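Glycosyl hydrolase 25 (Streptococcus pneumoniae, PDB 4FF5) probably hydrolyses glycosidic bonds, as a family 25 glycosyl hydrolase with a TIM fold, and takes part as a virulence factor in host-cell invasion. Local coordinates at residues 53-58 and 235-240; 80-85 and 140-145. All coordinates share one frame; numbering follows the deposited sequence.

Overall arrangement
From the N terminus the chain runs through helix 39-48 into strand 54-57, the first of eight strands that close in the TIM fold. Contact 1 joins this strand, at 53-58, to the loop 235-240 before the last strand, 244-249, closing a loop of 176 residues. Within that long loop lies contact 2, a shorter closure of 54 residues from strand 77-84 to helix 129-143; the two are nested and do not cross. Their centres are about 20 Å apart, yet strands 54-57 and 77-84 are neighbours in the sheet, and R81 N probably donates to L57 O, among other backbone bonds. Contact 1 thus lies where the barrel closes, contact 2 where a helix covers it.

Contact 1: residues 53-58 and 235-240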
loop_
_atom_site.group_PDB
_atom_site.type_symbol
_atom_site.label_atom_id
_atom_site.label_comp_id
_atom_site.label_asym_id
_atom_site.label_seq_id
_atom_site.Cartn_x
_atom_site.Cartn_y
_atom_site.Cartn_z
ATOM N N PRO A 53 0.577 13.909 -4.904
ATOM C CA PRO A 53 0.221 12.502 -5.099
ATOM C C PRO A 53 0.544 11.621 -3.885
ATOM O O PRO A 53 1.335 12.015 -3.020
ATOM C CB PRO A 53 1.098 12.091 -6.278
ATOM C CG PRO A 53 2.279 12.978 -6.197
ATOM C CD PRO A 53 1.766 14.295 -5.686
ATOM N N ILE A 54 -0.090 10.452 -3.829
ATOM C CA ILE A 54 0.237 9.416 -2.852
ATOM C C ILE A 54 1.179 8.412 -3.526
ATOM O O ILE A 54 0.887 7.914 -4.621
ATOM C CB ILE A 54 -1.036 8.698 -2.350
ATOM C CG1 ILE A 54 -1.941 9.687 -1.575
ATOM C CG2 ILE A 54 -0.688 7.446 -1.538
ATOM C CD1 ILE A 54 -3.408 9.280 -1.600
ATOM N N ILE A 55 2.307 8.125 -2.879
ATOM C CA ILE A 55 3.244 7.144 -3.408
ATOM C C ILE A 55 3.185 5.829 -2.626
ATOM O O ILE A 55 2.669 5.764 -1.499
ATOM C CB ILE A 55 4.704 7.679 -3.439
ATOM C CG1 ILE A 55 5.240 7.864 -2.005
ATOM C CG2 ILE A 55 4.773 8.960 -4.276
ATOM C CD1 ILE A 55 6.706 8.284 -1.937
ATOM N N ASP A 56 3.657 4.767 -3.273
ATOM C CA ASP A 56 3.983 3.530 -2.576
ATOM C C ASP A 56 5.429 3.158 -2.905
ATOM O O ASP A 56 5.917 3.413 -4.020
ATOM C CB ASP A 56 2.963 2.401 -2.819
ATOM C CG ASP A 56 2.875 1.972 -4.284
ATOM O OD1 ASP A 56 2.001 2.500 -5.013
ATOM O OD2 ASP A 56 3.689 1.110 -4.701
ATOM N N LEU A 57 6.102 2.599 -1.900
ATOM C CA LEU A 57 7.532 2.355 -1.913
ATOM C C LEU A 57 7.786 1.006 -1.295
ATOM O O LEU A 57 6.996 0.532 -0.460
ATOM C CB LEU A 57 8.252 3.371 -1.021
ATOM C CG LEU A 57 8.306 4.824 -1.392
ATOM C CD1 LEU A 57 8.762 5.586 -0.159
ATOM C CD2 LEU A 57 9.299 5.017 -2.532
ATOM N N SER A 58 8.903 0.415 -1.693
ATOM C CA SER A 58 9.366 -0.871 -1.181
ATOM C C SER A 58 10.903 -0.819 -1.075
ATOM O O SER A 58 11.516 0.227 -1.355
ATOM C CB SER A 58 8.951 -2.009 -2.136
ATOM O OG SER A 58 9.752 -1.978 -3.300
ATOM N N GLY A 235 6.192 6.905 -12.420
ATOM C CA GLY A 235 6.160 8.281 -11.982
ATOM C C GLY A 235 7.540 8.812 -11.626
ATOM O O GLY A 235 8.478 8.048 -11.374
ATOM N N LYS A 236 7.665 10.134 -11.653
ATOM C CA LYS A 236 8.899 10.815 -11.254
ATOM C C LYS A 236 8.516 11.949 -10.342
ATOM O O LYS A 236 7.724 12.812 -10.736
ATOM C CB LYS A 236 9.655 11.352 -12.478
ATOM C CG LYS A 236 10.164 10.263 -13.411
ATOM C CD LYS A 236 11.505 9.710 -12.960
ATOM C CE LYS A 236 11.820 8.404 -13.665
ATOM N NZ LYS A 236 13.277 8.103 -13.612
ATOM N N ILE A 237 9.053 11.936 -9.118
ATOM C CA ILE A 237 8.794 12.988 -8.132
ATOM C C ILE A 237 10.125 13.555 -7.628
ATOM O O ILE A 237 11.084 12.810 -7.391
ATOM C CB ILE A 237 7.965 12.482 -6.932
ATOM C CG1 ILE A 237 6.586 11.990 -7.393
ATOM C CG2 ILE A 237 7.794 13.570 -5.877
ATOM C CD1 ILE A 237 5.635 11.651 -6.270
ATOM N N ALA A 238 10.177 14.877 -7.479
ATOM C CA ALA A 238 11.378 15.553 -6.985
ATOM C C ALA A 238 11.810 15.004 -5.622
ATOM O O ALA A 238 11.007 14.927 -4.696
ATOM C CB ALA A 238 11.140 17.059 -6.919
ATOM N N GLY A 239 13.089 14.644 -5.503
ATOM C CA GLY A 239 13.613 14.038 -4.282
ATOM C C GLY A 239 14.043 12.598 -4.494
ATOM O O GLY A 239 14.637 11.987 -3.601
ATOM N N PHE A 240 13.744 12.062 -5.682
ATOM C CA PHE A 240 14.099 10.685 -6.064
ATOM C C PHE A 240 14.233 10.599 -7.579
ATOM O O PHE A 240 13.355 11.053 -8.311
ATOM C CB PHE A 240 13.049 9.675 -5.524
ATOM C CG PHE A 240 13.383 8.216 -5.777
ATOM C CD1 PHE A 240 14.574 7.658 -5.310
ATOM C CD2 PHE A 240 12.479 7.385 -6.426
ATOM C CE1 PHE A 240 14.882 6.325 -5.547
ATOM C CE2 PHE A 240 12.767 6.050 -6.651
ATOM C CZ PHE A 240 13.975 5.513 -6.207
#
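I237 meets P53 and I55 through an extended side chain: CG1 stands beside the backbone N (chi1 -62°) and chi2, at -172°, carries CD1 straight out towards strand 54-57. On the other side I55 holds CG1 between its own N and carbonyl carbon (chi1 68°), which puts the branch methyl CG2 beside the N and in the path of the incoming isoleucine. A single methyl therefore makes both contacts. I237 CD1 lies 3.5 Å from I55 CG2, tighter than usual for two carbons, and 3.6 Å from P53 CG at the outer corner of the proline ring. The two isoleucine side chains meet at a slant, whereas P53 and I237 pass one another in opposite senses.

P53 and I55 point to the same side of the chain, while I54, between them, turns away and packs on I249 of strand 244-249. No hydrogen bond joins the two segments. The loop is shaped by its own type II turn, I237 to F240, with G239 at its third position, in which F240 N bonds to I237 O at 3.2 Å. L71 of helix 68-73 touches I55, I237 and F240, and I246 of strand 244-249 touches P53 and I237. In the TIM fold of this family the first and last strands pair to close the barrel, and the isoleucine lies over that seam. With carbon meeting carbon throughout, the attachment of this loop to the first strand depends on shape and apolar burial, without a polar bond to fix its direction.

Contact 2: residues 80-85 and 140-145; sequences VRVHSG and YNAASP
V82 meets A142 and A143 part-way along strand 77-84, after two residues that serve other neighbours. V80 packs on I108 of helix 104-112, and R81 turns to D101, with which its NE forms a salt bridge. At V82 the side chain points to the helix and sets both methyls against A142 and A143 of helix 129-143. With CG1 anti to the backbone N (chi1 175°), that methyl reaches A142 CB at 3.7 Å and lies 4.2 Å from A143 CB; CG2, beside the N, approaches A143 CB at 4.1 Å.

In this TIM fold strand 77-84 runs parallel to strand 118-123, whose chain continues into helix 129-143, so the valine fills part of the layer between barrel and outer helices. The small alanine side chains let the strand and helix backbones come close, with V82 CA 6.7 Å from A143 CA. Y104 touches both V82 and A142. H83 follows, beside A135 and V138 one to two turns earlier in the same helix. S144 N and OG each donate to Y140 O at 2.9 Å, from opposite faces of the carbonyl plane, while S144 CB lies over one face of the Y140 ring, towards its rim.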
loop_
_atom_site.group_PDB
_atom_site.type_symbol
_atom_site.label_atom_id
_atom_site.label_comp_id
_atom_site.label_asym_id
_atom_site.label_seq_id
_atom_site.Cartn_x
_atom_site.Cartn_y
_atom_site.Cartn_z
ATOM N N VAL A 80 3.957 1.893 2.411
ATOM C CA VAL A 80 5.306 1.276 2.452
ATOM C C VAL A 80 5.219 -0.263 2.532
ATOM O O VAL A 80 4.452 -0.801 3.334
ATOM C CB VAL A 80 6.116 1.837 3.662
ATOM C CG1 VAL A 80 7.448 1.096 3.851
ATOM C CG2 VAL A 80 6.397 3.327 3.464
ATOM N N ARG A 81 6.003 -0.971 1.728
ATOM C CA ARG A 81 5.982 -2.432 1.760
ATOM C C ARG A 81 6.723 -2.950 2.982
ATOM O O ARG A 81 7.855 -2.540 3.225
ATOM C CB ARG A 81 6.636 -3.031 0.528
ATOM C CG ARG A 81 6.338 -4.518 0.411
ATOM C CD ARG A 81 6.999 -5.131 -0.811
ATOM N NE ARG A 81 8.448 -5.310 -0.646
ATOM C CZ ARG A 81 9.222 -5.994 -1.490
ATOM N NH1 ARG A 81 8.686 -6.593 -2.544
ATOM N NH2 ARG A 81 10.538 -6.092 -1.279
ATOM N N VAL A 82 6.081 -3.834 3.738
ATOM C CA VAL A 82 6.706 -4.451 4.930
ATOM C C VAL A 82 7.015 -5.944 4.694
ATOM O O VAL A 82 8.036 -6.485 5.154
ATOM C CB VAL A 82 5.822 -4.195 6.181
ATOM C CG1 VAL A 82 6.339 -4.910 7.435
ATOM C CG2 VAL A 82 5.763 -2.695 6.448
ATOM N N HIS A 83 6.136 -6.617 3.950
ATOM C CA HIS A 83 6.310 -8.036 3.708
ATOM C C HIS A 83 6.072 -8.388 2.263
ATOM O O HIS A 83 5.141 -7.880 1.633
ATOM C CB HIS A 83 5.339 -8.798 4.608
ATOM C CG HIS A 83 5.652 -10.266 4.764
ATOM N ND1 HIS A 83 5.022 -11.214 4.064
ATOM C CD2 HIS A 83 6.566 -10.926 5.580
ATOM C CE1 HIS A 83 5.486 -12.423 4.412
ATOM N NE2 HIS A 83 6.440 -12.248 5.332
ATOM N N SER A 84 6.911 -9.255 1.715
ATOM C CA SER A 84 6.453 -10.062 0.579
ATOM C C SER A 84 6.385 -11.553 0.875
ATOM O O SER A 84 7.326 -12.152 1.428
ATOM C CB SER A 84 7.299 -9.837 -0.654
ATOM O OG SER A 84 6.929 -10.839 -1.591
ATOM N N GLY A 85 5.298 -12.187 0.471
ATOM C CA GLY A 85 5.175 -13.605 0.681
ATOM C C GLY A 85 5.926 -14.372 -0.383
ATOM O O GLY A 85 5.724 -15.576 -0.540
ATOM N N TYR A 140 2.003 -7.997 10.531
ATOM C CA TYR A 140 1.473 -7.212 11.630
ATOM C C TYR A 140 2.537 -6.872 12.680
ATOM O O TYR A 140 2.616 -5.731 13.122
ATOM C CB TYR A 140 0.273 -7.886 12.280
ATOM C CG TYR A 140 -0.438 -6.992 13.258
ATOM C CD1 TYR A 140 -0.166 -7.075 14.630
ATOM C CD2 TYR A 140 -1.339 -6.028 12.815
ATOM C CE1 TYR A 140 -0.805 -6.245 15.534
ATOM C CE2 TYR A 140 -1.980 -5.189 13.711
ATOM C CZ TYR A 140 -1.714 -5.310 15.063
ATOM O OH TYR A 140 -2.346 -4.486 15.942
ATOM N N ASN A 141 3.326 -7.863 13.082
ATOM C CA ASN A 141 4.326 -7.656 14.134
ATOM C C ASN A 141 5.439 -6.724 13.708
ATOM O O ASN A 141 5.981 -5.993 14.532
ATOM C CB ASN A 141 4.874 -8.986 14.653
ATOM C CG ASN A 141 3.819 -9.813 15.371
ATOM O OD1 ASN A 141 2.761 -9.296 15.758
ATOM N ND2 ASN A 141 4.084 -11.113 15.536
ATOM N N ALA A 142 5.754 -6.706 12.415
ATOM C CA ALA A 142 6.787 -5.802 11.934
ATOM C C ALA A 142 6.286 -4.352 11.775
ATOM O O ALA A 142 7.003 -3.402 12.039
ATOM C CB ALA A 142 7.390 -6.325 10.636
ATOM N N ALA A 143 5.024 -4.194 11.389
ATOM C CA ALA A 143 4.509 -2.890 11.036
ATOM C C ALA A 143 3.828 -2.172 12.197
ATOM O O ALA A 143 3.899 -0.948 12.276
ATOM C CB ALA A 143 3.522 -3.020 9.873
ATOM N N SER A 144 3.126 -2.924 13.048
ATOM C CA SER A 144 2.304 -2.337 14.119
ATOM C C SER A 144 3.040 -1.356 15.057
ATOM O O SER A 144 2.430 -0.381 15.487
ATOM C CB SER A 144 1.534 -3.409 14.911
ATOM O OG SER A 144 2.407 -4.268 15.649
ATOM N N PRO A 145 4.353 -1.590 15.344
ATOM C CA PRO A 145 5.100 -0.650 16.184
ATOM C C PRO A 145 5.096 0.773 15.641
ATOM O O PRO A 145 5.302 1.715 16.405
ATOM C CB PRO A 145 6.527 -1.216 16.166
ATOM C CG PRO A 145 6.338 -2.679 15.937
ATOM C CD PRO A 145 5.182 -2.761 14.986
#